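Local structure of periplasmic binding protein/LacI transcriptional regulator (Burkholderia multivorans, 4YLE) at residues A36-S41 with I96-A101; V121-R126 with K281-G286. The protein probably acts as the periplasmic solute-binding component of an ABC transporter for simple sugars, capturing its ligand between two alpha/beta lobes. All coordinates share one frame; numbering follows the deposited sequence.

Contact 1 of 2, residues A36-S41 with I96-A101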
ATOM      1  N   ALA A  36      -8.495 -10.296 -13.873  1.00 27.80           N
ATOM      2  CA  ALA A  36      -7.916 -10.814 -12.641  1.00 26.83           C
ATOM      3  C   ALA A  36      -7.411  -9.660 -11.807  1.00 28.08           C
ATOM      4  O   ALA A  36      -6.681  -8.812 -12.323  1.00 28.64           O
ATOM      5  CB  ALA A  36      -6.769 -11.778 -12.939  1.00 29.58           C
ATOM      6  N   LEU A  37      -7.802  -9.646 -10.532  1.00 23.40           N
ATOM      7  CA  LEU A  37      -7.296  -8.659  -9.527  1.00 21.65           C
ATOM      8  C   LEU A  37      -6.385  -9.401  -8.587  1.00 22.75           C
ATOM      9  O   LEU A  37      -6.845 -10.269  -7.848  1.00 23.79           O
ATOM     10  CB  LEU A  37      -8.435  -8.020  -8.742  1.00 19.82           C
ATOM     11  CG  LEU A  37      -8.006  -7.049  -7.630  1.00 18.38           C
ATOM     12  CD1 LEU A  37      -7.270  -5.850  -8.184  1.00 19.10           C
ATOM     13  CD2 LEU A  37      -9.218  -6.577  -6.860  1.00 18.77           C
ATOM     14  N   VAL A  38      -5.094  -9.055  -8.614  1.00 23.16           N
ATOM     15  CA  VAL A  38      -4.077  -9.779  -7.846  1.00 24.63           C
ATOM     16  C   VAL A  38      -3.525  -8.856  -6.775  1.00 23.23           C
ATOM     17  O   VAL A  38      -2.911  -7.855  -7.082  1.00 22.54           O
ATOM     18  CB  VAL A  38      -2.968 -10.284  -8.777  1.00 26.98           C
ATOM     19  CG1 VAL A  38      -1.789 -10.922  -7.985  1.00 28.73           C
ATOM     20  CG2 VAL A  38      -3.565 -11.287  -9.770  1.00 28.78           C
HETATM   21  N   MSE A  39      -3.786  -9.208  -5.517  1.00 23.09           N
HETATM   22  CA  MSE A  39      -3.531  -8.336  -4.385  1.00 21.81           C
HETATM   23  C   MSE A  39      -2.410  -8.883  -3.527  1.00 23.43           C
HETATM   24  O   MSE A  39      -1.816  -9.882  -3.850  1.00 25.37           O
HETATM   25  CB  MSE A  39      -4.803  -8.187  -3.565  1.00 20.69           C
HETATM   26  CG  MSE A  39      -5.907  -7.545  -4.382  1.00 26.54           C
HETATM   27 SE   MSE A  39      -7.592  -7.419  -3.387  1.00 27.28          SE
HETATM   28  CE  MSE A  39      -8.102  -9.302  -3.599  1.00 36.25           C
ATOM     29  N   LYS A  40      -2.127  -8.198  -2.436  1.00 22.55           N
ATOM     30  CA  LYS A  40      -1.142  -8.695  -1.493  1.00 24.08           C
ATOM     31  C   LYS A  40      -1.893  -9.397  -0.378  1.00 24.65           C
ATOM     32  O   LYS A  40      -2.746 -10.248  -0.631  1.00 25.47           O
ATOM     33  CB  LYS A  40      -0.254  -7.560  -0.989  1.00 23.40           C
ATOM     34  CG  LYS A  40       0.663  -6.961  -2.067  1.00 24.98           C
ATOM     35  CD  LYS A  40       1.379  -5.641  -1.617  1.00 22.97           C
ATOM     36  CE  LYS A  40       0.670  -4.401  -2.207  1.00 31.80           C
ATOM     37  NZ  LYS A  40       0.816  -3.163  -1.365  1.00 29.34           N
ATOM     38  N   SER A  41      -1.589  -9.055   0.858  1.00 24.96           N
ATOM     39  CA  SER A  41      -2.011  -9.897   1.956  1.00 26.14           C
ATOM     40  C   SER A  41      -3.477  -9.877   2.277  1.00 25.43           C
ATOM     41  O   SER A  41      -4.063  -8.838   2.609  1.00 23.82           O
ATOM     42  CB  SER A  41      -1.262  -9.499   3.217  1.00 26.69           C
ATOM     43  OG  SER A  41      -1.772 -10.254   4.286  1.00 28.24           O
ATOM     44  N   ILE A  96      -5.073  -8.155 -16.280  1.00 27.92           N
ATOM     45  CA  ILE A  96      -4.609  -8.373 -14.914  1.00 26.85           C
ATOM     46  C   ILE A  96      -4.363  -7.033 -14.261  1.00 24.70           C
ATOM     47  O   ILE A  96      -3.651  -6.193 -14.809  1.00 25.06           O
ATOM     48  CB  ILE A  96      -3.303  -9.185 -14.863  1.00 28.87           C
ATOM     49  CG1 ILE A  96      -3.535 -10.607 -15.342  1.00 31.16           C
ATOM     50  CG2 ILE A  96      -2.761  -9.207 -13.426  1.00 31.67           C
ATOM     51  CD1 ILE A  96      -2.251 -11.387 -15.557  1.00 33.63           C
ATOM     52  N   VAL A  97      -4.971  -6.839 -13.100  1.00 24.45           N
ATOM     53  CA  VAL A  97      -4.818  -5.643 -12.308  1.00 22.99           C
ATOM     54  C   VAL A  97      -4.015  -6.067 -11.087  1.00 25.04           C
ATOM     55  O   VAL A  97      -4.507  -6.854 -10.285  1.00 20.17           O
ATOM     56  CB  VAL A  97      -6.169  -5.060 -11.886  1.00 19.62           C
ATOM     57  CG1 VAL A  97      -5.970  -3.828 -11.053  1.00 19.31           C
ATOM     58  CG2 VAL A  97      -7.028  -4.728 -13.143  1.00 19.10           C
ATOM     59  N   LEU A  98      -2.776  -5.585 -10.985  1.00 21.06           N
ATOM     60  CA  LEU A  98      -1.830  -6.136 -10.041  1.00 21.61           C
ATOM     61  C   LEU A  98      -1.378  -5.081  -9.031  1.00 21.71           C
ATOM     62  O   LEU A  98      -0.962  -3.990  -9.432  1.00 20.10           O
ATOM     63  CB  LEU A  98      -0.613  -6.683 -10.789  1.00 24.21           C
ATOM     64  CG  LEU A  98       0.571  -7.148  -9.934  1.00 25.24           C
ATOM     65  CD1 LEU A  98       0.206  -8.375  -9.124  1.00 25.34           C
ATOM     66  CD2 LEU A  98       1.783  -7.399 -10.842  1.00 27.93           C
ATOM     67  N   ALA A  99      -1.476  -5.424  -7.735  1.00 20.09           N
ATOM     68  CA  ALA A  99      -0.839  -4.673  -6.620  1.00 23.74           C
ATOM     69  C   ALA A  99       0.406  -5.443  -6.174  1.00 23.90           C
ATOM     70  O   ALA A  99       0.299  -6.371  -5.378  1.00 20.28           O
ATOM     71  CB  ALA A  99      -1.800  -4.504  -5.438  1.00 18.03           C
ATOM     72  N   PRO A 100       1.589  -5.089  -6.716  1.00 21.80           N
ATOM     73  CA  PRO A 100       2.723  -6.021  -6.591  1.00 24.05           C
ATOM     74  C   PRO A 100       3.376  -6.026  -5.213  1.00 24.23           C
ATOM     75  O   PRO A 100       3.522  -4.967  -4.588  1.00 23.09           O
ATOM     76  CB  PRO A 100       3.693  -5.522  -7.669  1.00 26.63           C
ATOM     77  CG  PRO A 100       3.353  -4.116  -7.891  1.00 25.58           C
ATOM     78  CD  PRO A 100       1.884  -3.974  -7.637  1.00 22.37           C
ATOM     79  N   ALA A 101       3.754  -7.212  -4.749  1.00 26.08           N
ATOM     80  CA  ALA A 101       4.354  -7.379  -3.423  1.00 25.36           C
ATOM     81  C   ALA A 101       5.799  -6.876  -3.379  1.00 32.63           C
ATOM     82  O   ALA A 101       6.339  -6.596  -2.290  1.00 27.15           O
ATOM     83  CB  ALA A 101       4.303  -8.836  -3.007  1.00 26.52           C
TER
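A36 O receives the amide of V97 at 2.7 Å with an N-H...O angle of 174°, and the alpha hydrogen of I96 approaches the same oxygen, with I96 CA 3.3 Å away. This is parallel pairing of strands 34-39 and 95-98, neighbours in the 2-1-3-4-5 strand order of a type I periplasmic binding lobe. The segment axes differ in direction by only 17°, and the ladder continues from V38 N to V97 O (2.8 Å) and from A99 N to V38 O (2.9 Å). V97 O is approached by V38 N and also by L37 CA and the methyl L37 CD1.

Side chains alternate between the faces. L37 and V97 share one, where L37 CD1 lies 3.7 Å from V97 CG1 and both residues touch I123; helix 45-60 packs over L37. A36, V38, I96 and L98 occupy the other, with helix 78-90 over A36 and V38. V38 CG1, anti to the backbone N (chi1 174°), reaches L98 CD1 at 3.4 Å, tighter than normal van der Waals contact.

Past the ladder, K40 lays its aliphatic chain across the A99-A101 loop. Its CG is 3.4 Å from A99 O, while CD and CE pass P100 O. The chain bends at CG-CD, and NZ ends in a salt bridge with D124, close to a bound unidentified ligand. The side-chain amide of Q81 joins the two strand ends, its NE2 donating to both M39 O and A99 O and its OE1 accepting from A101 N.

Contact 2 of 2, residues V121-R126 with K281-G286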
ATOM      1  N   VAL A 121      -2.506  -3.667 -15.740  1.00 25.07           N
ATOM      2  CA  VAL A 121      -2.576  -2.385 -15.085  1.00 23.25           C
ATOM      3  C   VAL A 121      -2.014  -2.582 -13.692  1.00 22.34           C
ATOM      4  O   VAL A 121      -2.323  -3.559 -13.038  1.00 21.96           O
ATOM      5  CB  VAL A 121      -4.015  -1.872 -15.001  1.00 21.30           C
ATOM      6  CG1 VAL A 121      -4.075  -0.540 -14.306  1.00 19.68           C
ATOM      7  CG2 VAL A 121      -4.638  -1.754 -16.414  1.00 22.40           C
ATOM      8  N   ASN A 122      -1.186  -1.636 -13.291  1.00 22.26           N
ATOM      9  CA  ASN A 122      -0.458  -1.634 -12.025  1.00 21.77           C
ATOM     10  C   ASN A 122      -1.231  -0.734 -11.083  1.00 19.70           C
ATOM     11  O   ASN A 122      -1.495   0.420 -11.429  1.00 20.64           O
ATOM     12  CB  ASN A 122       0.953  -1.113 -12.314  1.00 23.73           C
ATOM     13  CG  ASN A 122       1.876  -1.039 -11.113  1.00 23.75           C
ATOM     14  OD1 ASN A 122       2.973  -0.520 -11.269  1.00 25.42           O
ATOM     15  ND2 ASN A 122       1.481  -1.575  -9.952  1.00 22.48           N
ATOM     16  N   ILE A 123      -1.584  -1.238  -9.910  1.00 19.75           N
ATOM     17  CA  ILE A 123      -2.135  -0.372  -8.876  1.00 18.46           C
ATOM     18  C   ILE A 123      -1.350  -0.417  -7.566  1.00 17.29           C
ATOM     19  O   ILE A 123      -0.544  -1.311  -7.383  1.00 18.59           O
ATOM     20  CB  ILE A 123      -3.598  -0.725  -8.550  1.00 16.13           C
ATOM     21  CG1 ILE A 123      -3.714  -2.088  -7.845  1.00 19.09           C
ATOM     22  CG2 ILE A 123      -4.465  -0.699  -9.856  1.00 16.23           C
ATOM     23  CD1 ILE A 123      -5.171  -2.472  -7.433  1.00 16.24           C
ATOM     24  N   ASP A 124      -1.596   0.586  -6.701  1.00 15.03           N
ATOM     25  CA  ASP A 124      -1.150   0.616  -5.288  1.00 14.91           C
ATOM     26  C   ASP A 124       0.345   0.894  -5.162  1.00 17.75           C
ATOM     27  O   ASP A 124       0.760   1.987  -4.762  1.00 20.56           O
ATOM     28  CB  ASP A 124      -1.516  -0.691  -4.592  1.00 17.97           C
ATOM     29  CG  ASP A 124      -1.047  -0.743  -3.141  1.00 18.78           C
ATOM     30  OD1 ASP A 124      -0.833   0.319  -2.555  1.00 21.61           O
ATOM     31  OD2 ASP A 124      -0.911  -1.859  -2.585  1.00 28.70           O
ATOM     32  N   ASN A 125       1.149  -0.090  -5.533  1.00 18.74           N
ATOM     33  CA  ASN A 125       2.586   0.008  -5.418  1.00 22.04           C
ATOM     34  C   ASN A 125       3.206  -0.050  -6.798  1.00 21.38           C
ATOM     35  O   ASN A 125       3.061  -1.033  -7.505  1.00 22.33           O
ATOM     36  CB  ASN A 125       3.131  -1.119  -4.561  1.00 20.09           C
ATOM     37  CG  ASN A 125       4.624  -1.164  -4.562  1.00 22.41           C
ATOM     38  OD1 ASN A 125       5.302  -0.118  -4.509  1.00 25.64           O
ATOM     39  ND2 ASN A 125       5.183  -2.388  -4.602  1.00 25.16           N
ATOM     40  N   ARG A 126       3.893   1.003  -7.179  1.00 23.88           N
ATOM     41  CA  ARG A 126       4.368   1.112  -8.537  1.00 24.57           C
ATOM     42  C   ARG A 126       5.556   0.199  -8.798  1.00 27.22           C
ATOM     43  O   ARG A 126       6.508   0.164  -8.027  1.00 28.25           O
ATOM     44  CB  ARG A 126       4.731   2.557  -8.853  1.00 30.98           C
ATOM     45  CG  ARG A 126       4.848   2.841 -10.336  1.00 45.88           C
ATOM     46  CD  ARG A 126       5.526   4.168 -10.565  1.00 46.38           C
ATOM     47  NE  ARG A 126       4.780   5.265  -9.955  1.00 49.25           N
ATOM     48  CZ  ARG A 126       4.033   6.138 -10.628  1.00 60.50           C
ATOM     49  NH1 ARG A 126       3.922   6.070 -11.960  1.00 58.43           N
ATOM     50  NH2 ARG A 126       3.399   7.094  -9.957  1.00 57.09           N
ATOM     51  N   LYS A 281     -11.322   2.261  -4.607  1.00 13.26           N
ATOM     52  CA  LYS A 281     -11.159   3.127  -5.776  1.00 13.94           C
ATOM     53  C   LYS A 281      -9.996   2.670  -6.647  1.00 14.04           C
ATOM     54  O   LYS A 281     -10.129   2.620  -7.853  1.00 13.63           O
ATOM     55  CB  LYS A 281     -10.942   4.576  -5.340  1.00 15.27           C
ATOM     56  CG  LYS A 281     -10.729   5.544  -6.519  1.00 18.09           C
ATOM     57  CD  LYS A 281     -10.097   6.850  -6.028  1.00 24.92           C
ATOM     58  CE  LYS A 281     -11.108   7.811  -5.567  1.00 40.02           C
ATOM     59  NZ  LYS A 281     -11.939   8.308  -6.689  1.00 31.13           N
ATOM     60  N   GLN A 282      -8.863   2.325  -6.032  1.00 11.62           N
ATOM     61  CA  GLN A 282      -7.698   1.923  -6.821  1.00 11.93           C
ATOM     62  C   GLN A 282      -8.006   0.710  -7.661  1.00 14.05           C
ATOM     63  O   GLN A 282      -7.672   0.674  -8.888  1.00 15.07           O
ATOM     64  CB  GLN A 282      -6.499   1.659  -5.942  1.00 14.89           C
ATOM     65  CG  GLN A 282      -5.989   2.896  -5.257  1.00 17.17           C
ATOM     66  CD  GLN A 282      -4.722   2.623  -4.513  1.00 15.31           C
ATOM     67  OE1 GLN A 282      -3.775   2.090  -5.071  1.00 16.32           O
ATOM     68  NE2 GLN A 282      -4.677   3.021  -3.242  1.00 14.43           N
ATOM     69  N   ALA A 283      -8.683  -0.274  -7.065  1.00 12.75           N
ATOM     70  CA  ALA A 283      -8.994  -1.493  -7.797  1.00 13.64           C
ATOM     71  C   ALA A 283     -10.042  -1.217  -8.883  1.00 14.70           C
ATOM     72  O   ALA A 283      -9.941  -1.735  -9.999  1.00 18.13           O
ATOM     73  CB  ALA A 283      -9.478  -2.560  -6.886  1.00 13.09           C
ATOM     74  N   VAL A 284     -11.071  -0.449  -8.554  1.00 12.67           N
ATOM     75  CA  VAL A 284     -12.111  -0.170  -9.525  1.00 13.69           C
ATOM     76  C   VAL A 284     -11.536   0.626 -10.710  1.00 17.95           C
ATOM     77  O   VAL A 284     -11.818   0.302 -11.868  1.00 15.86           O
ATOM     78  CB  VAL A 284     -13.314   0.582  -8.889  1.00 15.31           C
ATOM     79  CG1 VAL A 284     -14.277   1.117  -9.936  1.00 19.83           C
ATOM     80  CG2 VAL A 284     -14.065  -0.374  -7.932  1.00 14.59           C
ATOM     81  N   PHE A 285     -10.703   1.610 -10.432  1.00 15.66           N
ATOM     82  CA  PHE A 285     -10.174   2.463 -11.497  1.00 16.72           C
ATOM     83  C   PHE A 285      -9.165   1.622 -12.278  1.00 15.91           C
ATOM     84  O   PHE A 285      -8.993   1.777 -13.474  1.00 17.07           O
ATOM     85  CB  PHE A 285      -9.511   3.728 -10.942  1.00 18.59           C
ATOM     86  CG  PHE A 285     -10.451   4.843 -10.577  1.00 23.00           C
ATOM     87  CD1 PHE A 285     -11.769   4.609 -10.207  1.00 21.08           C
ATOM     88  CD2 PHE A 285      -9.982   6.140 -10.551  1.00 26.61           C
ATOM     89  CE1 PHE A 285     -12.594   5.658  -9.845  1.00 27.05           C
ATOM     90  CE2 PHE A 285     -10.798   7.177 -10.206  1.00 28.43           C
ATOM     91  CZ  PHE A 285     -12.104   6.939  -9.854  1.00 30.68           C
ATOM     92  N   GLY A 286      -8.469   0.718 -11.594  1.00 16.06           N
ATOM     93  CA  GLY A 286      -7.579  -0.188 -12.300  1.00 19.17           C
ATOM     94  C   GLY A 286      -8.342  -1.063 -13.286  1.00 22.17           C
ATOM     95  O   GLY A 286      -7.941  -1.216 -14.444  1.00 19.84           O
TER
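I123 packs its branched side chain against Q282, A283 and G286 on helix 279-295, which runs nearly antiparallel to strand 119-123 (171° between the segments) with axes 8.7 Å apart. A helix laid along the parallel strands of a mixed sheet is the layered alpha/beta arrangement of this lobe. From I123 CB, two branches diverge. CG2 lies 3.6 Å from Q282 O and also meets G286 CA. CG1 sits between the backbone N and the carbonyl carbon (chi1 69°), and beyond it the extended tip CD1 reaches A283 CA at 4.0 Å, with A283 CB slightly farther. M50 of helix 45-60 touches both I123 and A283, which brings a second helix to this apolar contact. Two residues earlier on the strand, V121 CG2 approaches G286 O at 3.9 Å.

After I123 the chain makes a classic gamma turn at D124 (phi 74°), closed by N125 N to I123 O at 2.8 Å. Q282 extends alongside this turn, its OE1 3.0 Å from D124 CA, while its NE2 donates to Q277 O. The D124 carboxylate serves other partners: OD2 forms a salt bridge with K40 and OD1 a hydrogen bond with an unidentified ligand. The chemistry therefore divides by position, with methyl groups meeting the helix backbone along the strand and polar groups gathered at its C-terminal end, consistent with a binding site there.

Overall arrangement
Along the chain both segments of contact 1 come before those of contact 2, and their centres lie about 9 Å apart in the same lobe. They share one sheet: strands 95-98 and 119-123 are neighbours, joined where L98 O meets I123 N at 2.9 Å in a probable hydrogen bond. Contact 1 supplies in-sheet pairing, whereas contact 2 adds a helix from much later in the sequence, returning after the chain has built the second lobe with its own four-stranded sheet. At the C-terminal ends of the strands the two contacts meet through K40 and D124, consistent with these strand ends lining the cleft where the transporter's solute would sit.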